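Local coordinates for G protein alpha subunit (Entamoeba histolytica, PDB 4FID) that binds guanine nucleotides as the alpha subunit of a heterotrimeric G protein and probably relays receptor signals when GTP-bound, switching off by hydrolysing the GTP, at residues A[5-10]-A[164-169]. Sequence-based numbering, arbitrary orientation.
Sequences PITVML and HLIDVG
Val8 and Leu10 exchange backbone hydrogen bonds with His164, Ile166 and Val168, a parallel pairing of neighbouring strands in the central sheet of the Ras-like P-loop GTPase domain. Strand 6-12 runs into the phosphate-binding loop, whereas strand 162-167 ends at Asp167 and leads into Val168, both predicted to contact GTP, so the pairing brings two parts of the nucleotide site together. The ladder shows the parallel pattern: five bonds from Ile6 O to Val168 N, with Val8 and Leu10 on one side and His164 and Ile166 on the other each giving one N-H and accepting one. The axes of segments 6-10 and 164-167 approach to 4.7 Å, with their directions 19° apart.

On the face of Val8, Leu10 and Leu165, CG of Leu165 anti to the backbone nitrogen (chi1 -167°) and a turn at chi2 (-72°) together carry CD2 toward strand 6-12, 3.8 Å from Val8 CG1 and 4.1 Å from Leu10 CG. On the face of Thr7, Met9 and Ile166, Ile166 reaches back with CD1 to Thr7 CG2 at 3.7 Å, while Met9, a selenomethionine, sets its CG 3.9 Å from Val168 CG2; its bent end brings CE near Ile166 CG2. Both Met9 and Ile166 touch Phe182 of a loop. The His164 side chain runs alongside Thr7; its ND1 is hydrogen-bonded to Asp155 and its NE2 to Glu153 of antiparallel strand 152-157.

At the nucleotide end, Asp167 forms a salt bridge through OD2 with Lys18, a GDP-binding residue, and the ladder closes as Val168 N donates to Leu10 O over 3.1 Å.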
ATOM      1  N   PRO A   5      15.884  21.801  -3.558  1.00 61.82           N
ATOM      2  CA  PRO A   5      14.646  21.069  -3.869  1.00 56.85           C
ATOM      3  C   PRO A   5      13.652  21.065  -2.710  1.00 47.85           C
ATOM      4  O   PRO A   5      14.054  21.170  -1.553  1.00 47.52           O
ATOM      5  CB  PRO A   5      15.141  19.642  -4.120  1.00 55.85           C
ATOM      6  CG  PRO A   5      16.364  19.540  -3.274  1.00 55.29           C
ATOM      7  CD  PRO A   5      17.023  20.887  -3.358  1.00 56.11           C
ATOM      8  N   ILE A   6      12.367  20.965  -3.032  1.00 40.30           N
ATOM      9  CA  ILE A   6      11.341  20.773  -2.025  1.00 39.80           C
ATOM     10  C   ILE A   6      11.439  19.341  -1.476  1.00 42.58           C
ATOM     11  O   ILE A   6      11.432  18.357  -2.236  1.00 38.46           O
ATOM     12  CB  ILE A   6       9.935  21.011  -2.595  1.00 39.52           C
ATOM     13  CG1 ILE A   6       9.811  22.433  -3.130  1.00 39.10           C
ATOM     14  CG2 ILE A   6       8.866  20.738  -1.528  1.00 32.80           C
ATOM     15  CD1 ILE A   6       8.390  22.803  -3.517  1.00 34.73           C
ATOM     16  N   THR A   7      11.529  19.237  -0.155  1.00 35.95           N
ATOM     17  CA  THR A   7      11.730  17.957   0.479  1.00 37.62           C
ATOM     18  C   THR A   7      10.444  17.370   1.058  1.00 37.32           C
ATOM     19  O   THR A   7       9.696  18.027   1.768  1.00 38.13           O
ATOM     20  CB  THR A   7      12.813  18.067   1.541  1.00 42.76           C
ATOM     21  OG1 THR A   7      14.056  18.321   0.885  1.00 47.52           O
ATOM     22  CG2 THR A   7      12.924  16.778   2.342  1.00 42.49           C
ATOM     23  N   VAL A   8      10.210  16.107   0.752  1.00 33.42           N
ATOM     24  CA  VAL A   8       9.002  15.432   1.168  1.00 30.65           C
ATOM     25  C   VAL A   8       9.391  14.121   1.802  1.00 28.56           C
ATOM     26  O   VAL A   8      10.182  13.366   1.244  1.00 32.62           O
ATOM     27  CB  VAL A   8       8.112  15.123  -0.032  1.00 31.91           C
ATOM     28  CG1 VAL A   8       6.911  14.325   0.408  1.00 30.73           C
ATOM     29  CG2 VAL A   8       7.694  16.415  -0.723  1.00 31.59           C
HETATM   30  N   MSE A   9       8.828  13.857   2.972  1.00 26.52           N
HETATM   31  CA  MSE A   9       9.141  12.657   3.735  1.00 29.38           C
HETATM   32  C   MSE A   9       7.907  11.769   3.846  1.00 29.91           C
HETATM   33  O   MSE A   9       6.860  12.231   4.307  1.00 35.20           O
HETATM   34  CB  MSE A   9       9.642  13.050   5.123  1.00 29.34           C
HETATM   35  CG  MSE A   9       9.943  11.876   6.016  1.00 36.88           C
HETATM   36 SE   MSE A   9      10.755  12.339   7.749  1.00 67.28          SE
HETATM   37  CE  MSE A   9      12.606  12.690   7.215  1.00 47.96           C
ATOM     38  N   LEU A  10       8.019  10.513   3.408  1.00 25.79           N
ATOM     39  CA  LEU A  10       6.926   9.557   3.559  1.00 30.85           C
ATOM     40  C   LEU A  10       7.079   8.754   4.833  1.00 33.66           C
ATOM     41  O   LEU A  10       8.095   8.091   5.031  1.00 40.03           O
ATOM     42  CB  LEU A  10       6.863   8.585   2.384  1.00 40.80           C
ATOM     43  CG  LEU A  10       6.373   9.140   1.046  1.00 41.75           C
ATOM     44  CD1 LEU A  10       6.242   8.013   0.058  1.00 42.32           C
ATOM     45  CD2 LEU A  10       5.059   9.884   1.207  1.00 34.85           C
ATOM     46  N   HIS A 164      12.610  16.311  -3.562  1.00 40.09           N
ATOM     47  CA  HIS A 164      13.430  15.250  -2.997  1.00 38.25           C
ATOM     48  C   HIS A 164      12.569  14.436  -2.038  1.00 37.11           C
ATOM     49  O   HIS A 164      11.922  14.985  -1.134  1.00 31.94           O
ATOM     50  CB  HIS A 164      14.661  15.818  -2.303  1.00 35.12           C
ATOM     51  CG  HIS A 164      15.547  14.777  -1.705  1.00 44.04           C
ATOM     52  ND1 HIS A 164      16.410  14.009  -2.460  1.00 50.32           N
ATOM     53  CD2 HIS A 164      15.716  14.378  -0.420  1.00 42.94           C
ATOM     54  CE1 HIS A 164      17.065  13.179  -1.667  1.00 48.73           C
ATOM     55  NE2 HIS A 164      16.665  13.385  -0.423  1.00 41.48           N
ATOM     56  N   LEU A 165      12.543  13.126  -2.256  1.00 35.87           N
ATOM     57  CA  LEU A 165      11.608  12.257  -1.565  1.00 38.26           C
ATOM     58  C   LEU A 165      12.412  11.384  -0.611  1.00 41.63           C
ATOM     59  O   LEU A 165      13.368  10.727  -1.036  1.00 42.10           O
ATOM     60  CB  LEU A 165      10.834  11.413  -2.598  1.00 40.96           C
ATOM     61  CG  LEU A 165       9.574  10.597  -2.245  1.00 42.23           C
ATOM     62  CD1 LEU A 165       9.919   9.380  -1.423  1.00 40.19           C
ATOM     63  CD2 LEU A 165       8.539  11.429  -1.506  1.00 45.04           C
ATOM     64  N   ILE A 166      12.051  11.406   0.675  1.00 39.23           N
ATOM     65  CA  ILE A 166      12.680  10.547   1.673  1.00 38.16           C
ATOM     66  C   ILE A 166      11.675   9.538   2.163  1.00 39.59           C
ATOM     67  O   ILE A 166      10.710   9.904   2.833  1.00 39.15           O
ATOM     68  CB  ILE A 166      13.166  11.346   2.885  1.00 41.07           C
ATOM     69  CG1 ILE A 166      14.115  12.466   2.432  1.00 36.02           C
ATOM     70  CG2 ILE A 166      13.805  10.385   3.956  1.00 17.12           C
ATOM     71  CD1 ILE A 166      14.357  13.522   3.474  1.00 33.04           C
ATOM     72  N   ASP A 167      11.890   8.269   1.820  1.00 40.51           N
ATOM     73  CA  ASP A 167      10.965   7.187   2.198  1.00 37.28           C
ATOM     74  C   ASP A 167      11.494   6.460   3.435  1.00 35.84           C
ATOM     75  O   ASP A 167      12.462   5.703   3.353  1.00 36.07           O
ATOM     76  CB  ASP A 167      10.779   6.226   1.018  1.00 33.69           C
ATOM     77  CG  ASP A 167       9.909   5.029   1.351  1.00 43.02           C
ATOM     78  OD1 ASP A 167       9.843   4.120   0.499  1.00 51.97           O
ATOM     79  OD2 ASP A 167       9.294   4.973   2.441  1.00 41.01           O
ATOM     80  N   VAL A 168      10.874   6.708   4.585  1.00 38.01           N
ATOM     81  CA  VAL A 168      11.353   6.128   5.838  1.00 42.95           C
ATOM     82  C   VAL A 168      10.629   4.826   6.165  1.00 46.68           C
ATOM     83  O   VAL A 168       9.441   4.836   6.429  1.00 46.61           O
ATOM     84  CB  VAL A 168      11.167   7.089   7.025  1.00 37.47           C
ATOM     85  CG1 VAL A 168      11.848   6.524   8.248  1.00 36.59           C
ATOM     86  CG2 VAL A 168      11.714   8.472   6.708  1.00 29.33           C
ATOM     87  N   GLY A 169      11.346   3.709   6.142  1.00 56.27           N
ATOM     88  CA  GLY A 169      10.751   2.424   6.473  1.00 65.78           C
ATOM     89  C   GLY A 169      11.213   1.915   7.832  1.00 76.96           C
ATOM     90  O   GLY A 169      11.329   2.700   8.778  1.00 83.71           O
TER